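Local structure of probable 2-phosphosulfolactate phosphatase (Clostridium acetobutylicum, 1VR0) at residues 43-48 / 132-137; 54-60 / 107-113; 127-131 / 144-150; 204-209 / 226-232. The protein probably catalyses the magnesium-dependent hydrolysis of (2R)-O-phospho-3-sulfolactate to (2R)-3-sulfolactate and phosphate. One frame throughout, in Å; residues are numbered along the deposited sequence.

Interaction 1: 43-48 / 132-137; sequences TSVITT and IGSVLN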
loop_
_atom_site.group_PDB
_atom_site.type_symbol
_atom_site.label_atom_id
_atom_site.label_comp_id
_atom_site.label_asym_id
_atom_site.label_seq_id
_atom_site.Cartn_x
_atom_site.Cartn_y
_atom_site.Cartn_z
ATOM N N THR A 43 19.571 -0.719 3.053
ATOM C CA THR A 43 19.664 -2.022 3.676
ATOM C C THR A 43 20.595 -2.943 2.922
ATOM O O THR A 43 21.077 -3.914 3.497
ATOM C CB THR A 43 18.321 -2.710 3.874
ATOM O OG1 THR A 43 17.607 -2.790 2.639
ATOM C CG2 THR A 43 17.521 -1.941 4.873
ATOM N N SER A 44 20.855 -2.645 1.648
ATOM C CA SER A 44 21.895 -3.358 0.903
ATOM C C SER A 44 23.276 -2.946 1.407
ATOM O O SER A 44 24.179 -3.783 1.479
ATOM C CB SER A 44 21.763 -3.103 -0.595
ATOM O OG SER A 44 20.539 -3.658 -1.033
ATOM N N VAL A 45 23.414 -1.669 1.765
ATOM C CA VAL A 45 24.641 -1.182 2.371
ATOM C C VAL A 45 24.850 -1.828 3.758
ATOM O O VAL A 45 25.864 -2.446 4.032
ATOM C CB VAL A 45 24.655 0.352 2.500
ATOM C CG1 VAL A 45 25.674 0.765 3.487
ATOM C CG2 VAL A 45 24.915 1.023 1.137
ATOM N N ILE A 46 23.883 -1.696 4.628
ATOM C CA ILE A 46 24.023 -2.242 5.963
ATOM C C ILE A 46 24.406 -3.735 5.917
ATOM O O ILE A 46 25.332 -4.163 6.608
ATOM C CB ILE A 46 22.755 -2.039 6.780
ATOM C CG1 ILE A 46 22.589 -0.554 7.088
ATOM C CG2 ILE A 46 22.813 -2.833 8.077
ATOM C CD1 ILE A 46 21.169 -0.123 7.192
ATOM N N THR A 47 23.682 -4.496 5.105
ATOM C CA THR A 47 23.898 -5.909 4.955
ATOM C C THR A 47 25.329 -6.220 4.474
ATOM O O THR A 47 25.993 -7.105 4.997
ATOM C CB THR A 47 22.880 -6.477 3.945
ATOM O OG1 THR A 47 21.561 -6.346 4.482
ATOM C CG2 THR A 47 23.147 -7.962 3.674
ATOM N N THR A 48 25.786 -5.476 3.471
ATOM C CA THR A 48 27.088 -5.680 2.899
ATOM C C THR A 48 28.202 -5.322 3.915
ATOM O O THR A 48 29.149 -6.096 4.143
ATOM C CB THR A 48 27.216 -4.865 1.594
ATOM O OG1 THR A 48 26.269 -5.355 0.642
ATOM C CG2 THR A 48 28.617 -4.961 0.997
ATOM N N ILE A 132 17.180 -6.622 9.360
ATOM C CA ILE A 132 17.509 -5.813 8.200
ATOM C C ILE A 132 17.540 -6.723 7.006
ATOM O O ILE A 132 18.293 -7.676 6.995
ATOM C CB ILE A 132 18.875 -5.135 8.337
ATOM C CG1 ILE A 132 18.913 -4.249 9.595
ATOM C CG2 ILE A 132 19.166 -4.348 7.095
ATOM C CD1 ILE A 132 17.764 -3.226 9.709
ATOM N N GLY A 133 16.713 -6.426 6.006
ATOM C CA GLY A 133 16.580 -7.294 4.855
ATOM C C GLY A 133 16.819 -6.618 3.531
ATOM O O GLY A 133 16.678 -5.405 3.384
ATOM N N SER A 134 17.195 -7.434 2.558
ATOM C CA SER A 134 17.539 -6.958 1.221
ATOM C C SER A 134 17.463 -8.167 0.332
ATOM O O SER A 134 17.323 -9.306 0.827
ATOM C CB SER A 134 18.963 -6.394 1.223
ATOM O OG SER A 134 19.944 -7.389 1.569
ATOM N N VAL A 135 17.621 -7.959 -0.965
ATOM C CA VAL A 135 17.734 -9.109 -1.882
ATOM C C VAL A 135 18.935 -9.970 -1.525
ATOM O O VAL A 135 18.884 -11.202 -1.601
ATOM C CB VAL A 135 17.818 -8.662 -3.380
ATOM C CG1 VAL A 135 17.840 -9.860 -4.324
ATOM C CG2 VAL A 135 16.643 -7.815 -3.723
ATOM N N LEU A 136 20.012 -9.307 -1.138
ATOM C CA LEU A 136 21.291 -9.979 -0.884
ATOM C C LEU A 136 21.202 -11.012 0.223
ATOM O O LEU A 136 21.871 -12.023 0.146
ATOM C CB LEU A 136 22.346 -8.951 -0.487
ATOM C CG LEU A 136 22.635 -7.833 -1.472
ATOM C CD1 LEU A 136 23.314 -6.678 -0.742
ATOM C CD2 LEU A 136 23.471 -8.376 -2.609
ATOM N N ASN A 137 20.405 -10.743 1.263
ATOM C CA ASN A 137 20.253 -11.692 2.374
ATOM C C ASN A 137 18.830 -12.222 2.569
ATOM O O ASN A 137 18.477 -12.691 3.651
ATOM C CB ASN A 137 20.811 -11.101 3.676
ATOM C CG ASN A 137 19.957 -9.994 4.245
ATOM O OD1 ASN A 137 19.094 -9.461 3.569
ATOM N ND2 ASN A 137 20.192 -9.653 5.501
HETATM O O HOH W 1 19.498 -6.030 -2.079
#
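Thr43 meets the strand end with both of its branches: OG1 donates to Gly133 O at 2.9 Å, and CG2 lies on Ile132 CG2 at 3.7 Å. A chi1 of 54° sets OG1 between the backbone N and the carbonyl carbon, on the side of Gly133 O, and CG2 toward Ile132. The same hydroxyl is hydrogen-bonded to the backbone N of Asp38, a magnesium ligand, so Thr43 is a second-shell link to the metal site. One helical turn on, Thr47 OG1 bonds back to Thr43 O (2.7 Å), nearly along the C=O axis. Thr47 CG2 rests 3.8 Å from Asn137 CG. That amide is fixed by two parts of the chain: Asn137 ND2 donates to Ile132 O (3.1 Å, N-H...O angle 170°) and also bonds to Leu237 O. Leu136 CD1 rests against the Thr48 hydroxyl, 3.5 Å from OG1, which is itself bonded to Ser44 O. A water donates to Ser44 OG at 2.8 Å and weakly accepts from Val135 N; Ser44 OG is also tied to Met39 O. This buried junction joins helix 42-51 to the last part of strand 129-133 and the loop that follows, with helix 117-123 against Ile46 and Ile132, and helix 223-229 against Ser44 and Leu136.

Interaction 2: 54-60 / 107-113; sequences CKRVVPV and GKTLIMT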
loop_
_atom_site.group_PDB
_atom_site.type_symbol
_atom_site.label_atom_id
_atom_site.label_comp_id
_atom_site.label_asym_id
_atom_site.label_seq_id
_atom_site.Cartn_x
_atom_site.Cartn_y
_atom_site.Cartn_z
ATOM N N CYS A 54 32.330 -5.215 9.444
ATOM C CA CYS A 54 31.993 -4.004 10.174
ATOM C C CYS A 54 31.505 -4.356 11.566
ATOM O O CYS A 54 30.772 -5.329 11.733
ATOM C CB CYS A 54 30.894 -3.305 9.411
ATOM S SG CYS A 54 30.258 -1.836 10.141
ATOM N N LYS A 55 31.911 -3.593 12.570
ATOM C CA LYS A 55 31.554 -3.927 13.947
ATOM C C LYS A 55 30.110 -3.624 14.259
ATOM O O LYS A 55 29.417 -4.424 14.883
ATOM C CB LYS A 55 32.383 -3.155 14.943
ATOM C CG LYS A 55 31.922 -3.395 16.379
ATOM C CD LYS A 55 33.063 -3.171 17.375
ATOM C CE LYS A 55 32.619 -3.517 18.778
ATOM N NZ LYS A 55 33.796 -3.834 19.582
ATOM N N ARG A 56 29.679 -2.429 13.884
ATOM C CA ARG A 56 28.296 -2.047 14.076
ATOM C C ARG A 56 27.911 -0.939 13.130
ATOM O O ARG A 56 28.764 -0.197 12.669
ATOM C CB ARG A 56 28.072 -1.586 15.519
ATOM C CG ARG A 56 28.756 -0.258 15.873
ATOM C CD ARG A 56 28.267 0.272 17.215
ATOM N NE ARG A 56 28.757 -0.485 18.356
ATOM C CZ ARG A 56 29.953 -0.299 18.907
ATOM N NH1 ARG A 56 30.797 0.603 18.428
ATOM N NH2 ARG A 56 30.316 -1.033 19.943
ATOM N N VAL A 57 26.616 -0.832 12.859
ATOM C CA VAL A 57 26.065 0.310 12.156
ATOM C C VAL A 57 25.148 1.052 13.115
ATOM O O VAL A 57 24.302 0.440 13.733
ATOM C CB VAL A 57 25.232 -0.093 10.923
ATOM C CG1 VAL A 57 24.698 1.147 10.256
ATOM C CG2 VAL A 57 26.058 -0.924 9.926
ATOM N N VAL A 58 25.313 2.374 13.214
ATOM C CA VAL A 58 24.445 3.224 14.018
ATOM C C VAL A 58 23.658 4.155 13.073
ATOM O O VAL A 58 24.210 5.133 12.578
ATOM C CB VAL A 58 25.257 4.097 14.966
ATOM C CG1 VAL A 58 24.318 4.979 15.808
ATOM C CG2 VAL A 58 26.177 3.269 15.824
ATOM N N PRO A 59 22.368 3.843 12.812
ATOM C CA PRO A 59 21.514 4.680 12.000
ATOM C C PRO A 59 20.972 5.895 12.759
ATOM O O PRO A 59 20.521 5.783 13.881
ATOM C CB PRO A 59 20.372 3.733 11.633
ATOM C CG PRO A 59 20.276 2.823 12.720
ATOM C CD PRO A 59 21.649 2.648 13.274
ATOM N N VAL A 60 21.051 7.060 12.136
ATOM C CA VAL A 60 20.523 8.292 12.709
ATOM C C VAL A 60 19.690 9.066 11.664
ATOM O O VAL A 60 19.736 8.795 10.450
ATOM C CB VAL A 60 21.636 9.171 13.269
ATOM C CG1 VAL A 60 22.444 8.395 14.308
ATOM C CG2 VAL A 60 22.542 9.720 12.168
ATOM N N GLY A 107 35.907 -3.891 11.561
ATOM C CA GLY A 107 36.121 -3.457 12.943
ATOM C C GLY A 107 35.649 -2.051 13.220
ATOM O O GLY A 107 35.613 -1.629 14.375
ATOM N N LYS A 108 35.226 -1.342 12.176
ATOM C CA LYS A 108 34.819 0.039 12.323
ATOM C C LYS A 108 33.342 0.176 12.719
ATOM O O LYS A 108 32.577 -0.792 12.694
ATOM C CB LYS A 108 35.210 0.819 11.068
ATOM C CG LYS A 108 36.737 1.033 11.097
ATOM C CD LYS A 108 37.290 1.655 9.868
ATOM C CE LYS A 108 38.752 2.083 10.071
ATOM N NZ LYS A 108 38.836 3.334 10.866
ATOM N N THR A 109 32.991 1.379 13.162
ATOM C CA THR A 109 31.625 1.730 13.538
ATOM C C THR A 109 31.058 2.708 12.497
ATOM O O THR A 109 31.533 3.818 12.359
ATOM C CB THR A 109 31.597 2.397 14.935
ATOM O OG1 THR A 109 31.783 1.412 15.948
ATOM C CG2 THR A 109 30.287 3.116 15.186
ATOM N N LEU A 110 30.036 2.282 11.781
ATOM C CA LEU A 110 29.476 3.056 10.684
ATOM C C LEU A 110 28.282 3.879 11.154
ATOM O O LEU A 110 27.219 3.335 11.447
ATOM C CB LEU A 110 29.075 2.095 9.576
ATOM C CG LEU A 110 28.379 2.642 8.360
ATOM C CD1 LEU A 110 29.158 3.782 7.712
ATOM C CD2 LEU A 110 28.232 1.500 7.429
ATOM N N ILE A 111 28.477 5.187 11.252
ATOM C CA ILE A 111 27.398 6.104 11.542
ATOM C C ILE A 111 26.755 6.448 10.190
ATOM O O ILE A 111 27.410 6.953 9.289
ATOM C CB ILE A 111 27.886 7.405 12.185
ATOM C CG1 ILE A 111 28.849 7.169 13.360
ATOM C CG2 ILE A 111 26.726 8.243 12.646
ATOM C CD1 ILE A 111 28.380 6.209 14.433
HETATM N N MSE A 112 25.472 6.159 10.034
HETATM C CA MSE A 112 24.797 6.565 8.813
HETATM C C MSE A 112 23.423 7.161 8.958
HETATM O O MSE A 112 22.673 6.856 9.885
HETATM C CB MSE A 112 24.729 5.430 7.790
HETATM C CG MSE A 112 24.346 4.073 8.288
HETATM SE SE MSE A 112 23.990 2.753 6.778
HETATM C CE MSE A 112 25.133 3.623 5.223
ATOM N N THR A 113 23.123 8.025 8.000
ATOM C CA THR A 113 21.834 8.635 7.876
ATOM C C THR A 113 21.496 8.630 6.395
ATOM O O THR A 113 22.342 8.965 5.557
ATOM C CB THR A 113 21.826 10.054 8.469
ATOM O OG1 THR A 113 20.519 10.601 8.327
ATOM C CG2 THR A 113 22.846 10.983 7.814
#
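Val60 O is gripped by the hydroxyl of Thr113, which donates from OG1 at 2.9 Å, and weakly by Thr118 OG1; Thr113 CA adds a C-H...O contact. The Thr113 hydroxyl comes from above the carbonyl plane, 44° out of it, and is also bonded to Arg83 NH2. This junction closes the pairing of strand 56-59, an outer strand of a three-stranded parallel sheet, with the middle strand 109-113. A beta-alpha-beta crossover through helix 63-73 joins strand 56-59 to the other outer strand, 77-81. The parallel ladder runs to and fro: Arg56 O accepts from Leu110 N, Leu110 O from Val58 N (2.8 Å), Val58 O from Met112 N, and Met112 O from Val60 N. On the face covered by helix 42-51, Val57 and Leu110 are neighbours across the ladder, CG2 to CD2 at 4.1 Å. Val57 CG1, anti to its backbone nitrogen (chi1 180°), presses on CG of Met112, a selenomethionine, at 3.5 Å. The opposite face carries Val58 beside Ile111, whose CD1 reaches Val58 CB at 3.8 Å. Toward the start of the strand, on this same face, lies Arg56, whose NE makes a salt bridge with Glu245. Its chain bends at chi3 (72°), and the guanidinium edge comes to Thr109, where NH1 makes a weak bond to OG1 at 2.8 Å.

Interaction 3: 127-131 / 144-150; sequences ARDIL and KIVELNN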
loop_
_atom_site.group_PDB
_atom_site.type_symbol
_atom_site.label_atom_id
_atom_site.label_comp_id
_atom_site.label_asym_id
_atom_site.label_seq_id
_atom_site.Cartn_x
_atom_site.Cartn_y
_atom_site.Cartn_z
ATOM N N ALA A 127 9.013 -3.078 17.763
ATOM C CA ALA A 127 8.930 -4.483 17.379
ATOM C C ALA A 127 9.723 -5.311 18.361
ATOM O O ALA A 127 10.645 -4.797 18.995
ATOM C CB ALA A 127 9.473 -4.676 15.979
ATOM N N ARG A 128 9.387 -6.595 18.490
ATOM C CA ARG A 128 10.193 -7.485 19.312
ATOM C C ARG A 128 11.605 -7.673 18.728
ATOM O O ARG A 128 12.594 -7.680 19.466
ATOM C CB ARG A 128 9.526 -8.842 19.481
ATOM C CG ARG A 128 10.274 -9.762 20.461
ATOM C CD ARG A 128 9.699 -11.136 20.458
ATOM N NE ARG A 128 8.383 -11.171 21.077
ATOM C CZ ARG A 128 7.556 -12.209 21.023
ATOM N NH1 ARG A 128 7.887 -13.312 20.357
ATOM N NH2 ARG A 128 6.375 -12.126 21.626
ATOM N N ASP A 129 11.678 -7.876 17.412
ATOM C CA ASP A 129 12.952 -8.018 16.717
ATOM C C ASP A 129 12.891 -7.199 15.474
ATOM O O ASP A 129 11.951 -7.369 14.716
ATOM C CB ASP A 129 13.190 -9.468 16.312
ATOM C CG ASP A 129 13.424 -10.375 17.505
ATOM O OD1 ASP A 129 14.502 -10.260 18.107
ATOM O OD2 ASP A 129 12.529 -11.205 17.841
ATOM N N ILE A 130 13.876 -6.321 15.263
ATOM C CA ILE A 130 14.018 -5.610 13.992
ATOM C C ILE A 130 15.138 -6.227 13.143
ATOM O O ILE A 130 16.309 -6.113 13.475
ATOM C CB ILE A 130 14.340 -4.116 14.156
ATOM C CG1 ILE A 130 13.242 -3.384 14.927
ATOM C CG2 ILE A 130 14.551 -3.477 12.758
ATOM C CD1 ILE A 130 13.489 -3.297 16.371
ATOM N N LEU A 131 14.769 -6.842 12.034
ATOM C CA LEU A 131 15.723 -7.430 11.098
ATOM C C LEU A 131 15.992 -6.528 9.924
ATOM O O LEU A 131 15.138 -5.769 9.508
ATOM C CB LEU A 131 15.182 -8.751 10.551
ATOM C CG LEU A 131 14.782 -9.795 11.594
ATOM C CD1 LEU A 131 14.283 -11.060 10.894
ATOM C CD2 LEU A 131 15.949 -10.136 12.545
ATOM N N LYS A 144 15.726 -16.716 9.469
ATOM C CA LYS A 144 15.636 -16.080 10.789
ATOM C C LYS A 144 14.187 -15.817 11.236
ATOM O O LYS A 144 13.819 -16.008 12.398
ATOM C CB LYS A 144 16.451 -14.792 10.807
ATOM C CG LYS A 144 16.545 -14.094 12.159
ATOM C CD LYS A 144 17.286 -14.866 13.182
ATOM C CE LYS A 144 17.244 -14.134 14.526
ATOM N NZ LYS A 144 17.865 -14.960 15.638
ATOM N N ILE A 145 13.362 -15.430 10.292
ATOM C CA ILE A 145 11.931 -15.264 10.521
ATOM C C ILE A 145 11.285 -16.513 11.075
ATOM O O ILE A 145 10.532 -16.454 12.040
ATOM C CB ILE A 145 11.235 -14.832 9.224
ATOM C CG1 ILE A 145 11.524 -13.369 8.963
ATOM C CG2 ILE A 145 9.743 -15.049 9.307
ATOM C CD1 ILE A 145 11.148 -12.901 7.521
ATOM N N VAL A 146 11.588 -17.648 10.471
ATOM C CA VAL A 146 11.031 -18.928 10.911
ATOM C C VAL A 146 11.532 -19.277 12.309
ATOM O O VAL A 146 10.752 -19.668 13.157
ATOM C CB VAL A 146 11.389 -20.043 9.912
ATOM C CG1 VAL A 146 10.998 -21.426 10.425
ATOM C CG2 VAL A 146 10.733 -19.758 8.575
ATOM N N GLU A 147 12.829 -19.114 12.544
ATOM C CA GLU A 147 13.430 -19.395 13.859
ATOM C C GLU A 147 12.773 -18.544 14.936
ATOM O O GLU A 147 12.482 -19.038 16.007
ATOM C CB GLU A 147 14.941 -19.114 13.840
ATOM C CG GLU A 147 15.712 -19.614 15.066
ATOM C CD GLU A 147 16.489 -18.496 15.836
ATOM O OE1 GLU A 147 16.784 -17.419 15.265
ATOM O OE2 GLU A 147 16.803 -18.689 17.036
ATOM N N LEU A 148 12.539 -17.260 14.636
ATOM C CA LEU A 148 11.980 -16.326 15.612
ATOM C C LEU A 148 10.544 -16.670 15.969
ATOM O O LEU A 148 10.052 -16.304 17.045
ATOM C CB LEU A 148 12.052 -14.906 15.086
ATOM C CG LEU A 148 13.395 -14.222 15.208
ATOM C CD1 LEU A 148 13.249 -12.872 14.654
ATOM C CD2 LEU A 148 13.884 -14.184 16.664
ATOM N N ASN A 149 9.877 -17.358 15.049
ATOM C CA ASN A 149 8.565 -17.973 15.297
ATOM C C ASN A 149 7.486 -17.023 15.846
ATOM O O ASN A 149 6.700 -17.410 16.724
ATOM C CB ASN A 149 8.695 -19.167 16.228
ATOM C CG ASN A 149 7.462 -20.061 16.181
ATOM O OD1 ASN A 149 6.819 -20.199 15.129
ATOM N ND2 ASN A 149 7.122 -20.646 17.303
ATOM N N ASN A 150 7.464 -15.804 15.313
ATOM C CA ASN A 150 6.588 -14.747 15.755
ATOM C C ASN A 150 5.931 -14.181 14.493
ATOM O O ASN A 150 6.458 -14.355 13.385
ATOM C CB ASN A 150 7.460 -13.680 16.425
ATOM C CG ASN A 150 6.671 -12.580 17.120
ATOM O OD1 ASN A 150 5.491 -12.717 17.399
ATOM N ND2 ASN A 150 7.359 -11.493 17.444
HETATM O O HOH W 2 10.105 -11.649 16.994
#
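This is strand-on-helix packing within a beta-alpha-beta unit: strand 129-133 leads into helix 138-148, which returns along the sheet to the parallel strand 152-156. The short segments 129-131 and 144-148 run almost antiparallel, at 171°, with axes 11.1 Å apart. At the apolar end Leu131 CD1 enters among helix side chains, 4.0 Å from Lys144 CG and 4.1 Å from Ile145 CG1. Lys144 offers its aliphatic part there, then bends at chi2 (66°), and its NZ forms a salt bridge with Glu147 OE1 on the syn lone pair at 2.7 Å. Leu148 reaches across to Asp129, both methyls against it, CD2 at 3.5 Å from OD2. Thr33 of strand 33-37, which lies between the two strands of the unit, touches Leu131, Leu148 and Asn150. Toward the more exposed end, Asp129 and Asn150 are joined by a water that donates to Asp129 OD2 at 2.6 Å and accepts from Asn150 ND2 at 2.8 Å; that amide nitrogen also bonds to Asn31 O. The Asn150 amide stacks on the Arg128 guanidinium, the planes 10° apart, with ND2 over one face toward the rim and 3.5 Å from NH1, a contact of two donors without a hydrogen bond.

Interaction 4: 204-209 / 226-232; sequences IKGFVK and FEYCCKK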
loop_
_atom_site.group_PDB
_atom_site.type_symbol
_atom_site.label_atom_id
_atom_site.label_comp_id
_atom_site.label_asym_id
_atom_site.label_seq_id
_atom_site.Cartn_x
_atom_site.Cartn_y
_atom_site.Cartn_z
ATOM N N ILE A 204 13.575 -10.282 -10.601
ATOM C CA ILE A 204 13.576 -9.009 -9.861
ATOM C C ILE A 204 14.008 -7.792 -10.693
ATOM O O ILE A 204 13.252 -6.838 -10.806
ATOM C CB ILE A 204 14.391 -9.110 -8.551
ATOM C CG1 ILE A 204 13.695 -10.084 -7.604
ATOM C CG2 ILE A 204 14.502 -7.742 -7.868
ATOM C CD1 ILE A 204 14.472 -10.428 -6.311
ATOM N N LYS A 205 15.238 -7.824 -11.210
ATOM C CA LYS A 205 15.812 -6.765 -12.071
ATOM C C LYS A 205 14.800 -6.138 -13.020
ATOM O O LYS A 205 14.652 -4.918 -13.074
ATOM C CB LYS A 205 16.907 -7.351 -12.960
ATOM C CG LYS A 205 18.364 -7.103 -12.582
ATOM C CD LYS A 205 19.230 -7.863 -13.616
ATOM C CE LYS A 205 20.695 -7.489 -13.550
ATOM N NZ LYS A 205 21.436 -8.178 -14.684
ATOM N N GLY A 206 14.125 -6.987 -13.786
ATOM C CA GLY A 206 13.250 -6.513 -14.848
ATOM C C GLY A 206 12.151 -5.600 -14.348
ATOM O O GLY A 206 11.897 -4.555 -14.910
ATOM N N PHE A 207 11.511 -5.986 -13.261
ATOM C CA PHE A 207 10.329 -5.305 -12.817
ATOM C C PHE A 207 10.665 -4.041 -12.036
ATOM O O PHE A 207 9.910 -3.084 -12.016
ATOM C CB PHE A 207 9.489 -6.282 -11.993
ATOM C CG PHE A 207 8.136 -5.796 -11.719
ATOM C CD1 PHE A 207 7.119 -6.044 -12.609
ATOM C CD2 PHE A 207 7.879 -5.033 -10.586
ATOM C CE1 PHE A 207 5.842 -5.544 -12.364
ATOM C CE2 PHE A 207 6.592 -4.530 -10.331
ATOM C CZ PHE A 207 5.587 -4.796 -11.205
ATOM N N VAL A 208 11.817 -4.026 -11.393
ATOM C CA VAL A 208 12.238 -2.843 -10.674
ATOM C C VAL A 208 12.387 -1.646 -11.627
ATOM O O VAL A 208 12.183 -0.494 -11.239
ATOM C CB VAL A 208 13.567 -3.090 -9.939
ATOM C CG1 VAL A 208 14.099 -1.778 -9.309
ATOM C CG2 VAL A 208 13.397 -4.153 -8.870
ATOM N N LYS A 209 12.732 -1.919 -12.884
ATOM C CA LYS A 209 12.864 -0.834 -13.865
ATOM C C LYS A 209 11.582 0.006 -14.051
ATOM O O LYS A 209 11.653 1.094 -14.578
ATOM C CB LYS A 209 13.383 -1.361 -15.188
ATOM C CG LYS A 209 14.771 -1.885 -15.028
ATOM C CD LYS A 209 15.317 -2.421 -16.304
ATOM C CE LYS A 209 16.616 -3.139 -16.079
ATOM N NZ LYS A 209 17.018 -3.793 -17.314
ATOM N N PHE A 226 22.858 -0.861 -8.749
ATOM C CA PHE A 226 21.582 -1.498 -9.108
ATOM C C PHE A 226 21.757 -3.010 -9.397
ATOM O O PHE A 226 21.006 -3.839 -8.894
ATOM C CB PHE A 226 20.930 -0.782 -10.315
ATOM C CG PHE A 226 19.830 -1.572 -10.959
ATOM C CD1 PHE A 226 18.622 -1.719 -10.338
ATOM C CD2 PHE A 226 20.026 -2.209 -12.185
ATOM C CE1 PHE A 226 17.611 -2.489 -10.907
ATOM C CE2 PHE A 226 19.005 -2.984 -12.774
ATOM C CZ PHE A 226 17.797 -3.123 -12.124
ATOM N N GLU A 227 22.750 -3.361 -10.210
ATOM C CA GLU A 227 22.937 -4.763 -10.558
ATOM C C GLU A 227 23.360 -5.568 -9.337
ATOM O O GLU A 227 22.979 -6.735 -9.192
ATOM C CB GLU A 227 24.020 -4.946 -11.616
ATOM C CG GLU A 227 23.950 -3.991 -12.781
ATOM C CD GLU A 227 23.447 -4.628 -14.038
ATOM O OE1 GLU A 227 24.295 -4.798 -14.935
ATOM O OE2 GLU A 227 22.222 -4.940 -14.121
ATOM N N TYR A 228 24.181 -4.956 -8.491
ATOM C CA TYR A 228 24.679 -5.607 -7.304
ATOM C C TYR A 228 23.529 -5.885 -6.320
ATOM O O TYR A 228 23.379 -7.002 -5.833
ATOM C CB TYR A 228 25.783 -4.745 -6.659
ATOM C CG TYR A 228 26.204 -5.252 -5.320
ATOM C CD1 TYR A 228 27.129 -6.282 -5.212
ATOM C CD2 TYR A 228 25.633 -4.762 -4.156
ATOM C CE1 TYR A 228 27.506 -6.791 -3.973
ATOM C CE2 TYR A 228 25.998 -5.267 -2.908
ATOM C CZ TYR A 228 26.943 -6.273 -2.831
ATOM O OH TYR A 228 27.339 -6.776 -1.618
ATOM N N CYS A 229 22.715 -4.870 -6.052
ATOM C CA CYS A 229 21.589 -5.003 -5.119
ATOM C C CYS A 229 20.488 -5.966 -5.561
ATOM O O CYS A 229 19.646 -6.356 -4.750
ATOM C CB CYS A 229 20.970 -3.639 -4.832
ATOM S SG CYS A 229 22.122 -2.507 -4.008
ATOM N N CYS A 230 20.496 -6.343 -6.828
ATOM C CA CYS A 230 19.578 -7.357 -7.313
ATOM C C CYS A 230 20.104 -8.784 -7.203
ATOM O O CYS A 230 19.412 -9.710 -7.581
ATOM C CB CYS A 230 19.249 -7.062 -8.763
ATOM S SG CYS A 230 18.240 -5.602 -8.932
ATOM N N LYS A 231 21.335 -8.969 -6.725
ATOM C CA LYS A 231 21.891 -10.310 -6.566
ATOM C C LYS A 231 21.276 -11.029 -5.358
ATOM O O LYS A 231 21.235 -10.512 -4.243
ATOM C CB LYS A 231 23.423 -10.250 -6.483
ATOM C CG LYS A 231 24.037 -9.536 -7.692
ATOM C CD LYS A 231 25.166 -10.273 -8.393
ATOM C CE LYS A 231 25.020 -10.111 -9.961
ATOM N NZ LYS A 231 25.866 -11.044 -10.806
ATOM N N LYS A 232 20.775 -12.226 -5.605
ATOM C CA LYS A 232 20.104 -13.035 -4.580
ATOM C C LYS A 232 21.079 -13.760 -3.672
ATOM O O LYS A 232 22.059 -14.300 -4.142
ATOM C CB LYS A 232 19.190 -14.105 -5.238
ATOM C CG LYS A 232 17.928 -13.555 -5.919
ATOM C CD LYS A 232 17.150 -14.647 -6.638
ATOM C CE LYS A 232 15.759 -14.193 -6.955
ATOM N NZ LYS A 232 15.152 -15.115 -7.942
#
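The short helix 205-208 packs against the C-terminal end of helix 223-229 and the loop that leaves it, and no hydrogen bond crosses between the two segments. Phe226 and Lys205 carry most of the contact. Phe226 CG is anti to the backbone N (chi1 165°), and the ring reaches the first turn of the other helix edge-on. There CZ lies 3.7 Å from Lys205 O, which sits in the ring plane, and CE1 meets Val208 CG1 at 3.9 Å, the valine and the ring passing alongside with opposite headings. Lys209 crosses the ring at about a right angle, its CE obliquely placed 4.1 Å from Phe226 CE2. Tyr214 makes an edge-to-face pair with the same phenylalanine. Tyr214 belongs to helix 212-219, which lies between the two helices in the chain and carries His213 and Arg216 of the sulfolactate pocket; the Phe226 side chain is about 9 Å from that ligand. Lys205 runs out in an extended chain: CG packs on Cys230 CB at 3.9 Å, and NZ makes a long salt bridge to Glu227 OE2 at 3.4 Å, the aliphatic CE lying nearer to OE2 than NZ does. Glu227 meets it by bending at chi2 (-106°). Ile204 CG2 also meets the sulfur, 4.4 Å from Cys230 SG, and CD1 lies 4.0 Å from Lys232 CE. The lysine is anchored beyond this point, NZ bonding to Glu202 O and Tyr198 OH. Phe207 of the same short helix points elsewhere, forming an edge-to-face pair with Tyr196 of the second subunit.

Overall arrangement
From the N terminus, helix 42-51 opens interaction 1, which closes only at 132-137, after the strand pairing of interaction 2 has opened and closed within that span. Val45 and Ile46 of the helix pack on Met112, so interactions 1 and 2 join the three-stranded sheet, through helix 42-51, to the seven-stranded mixed sheet. Interaction 3 begins on strand 129-133 just ahead of 132-137 and closes at 144-150; it therefore crosses interaction 1 along the chain and fixes the next helix to the same strand. Interaction 4 follows in series, linking two late helices; Tyr228 OH probably hydrogen-bonds Thr48 OG1, tying it to interaction 1.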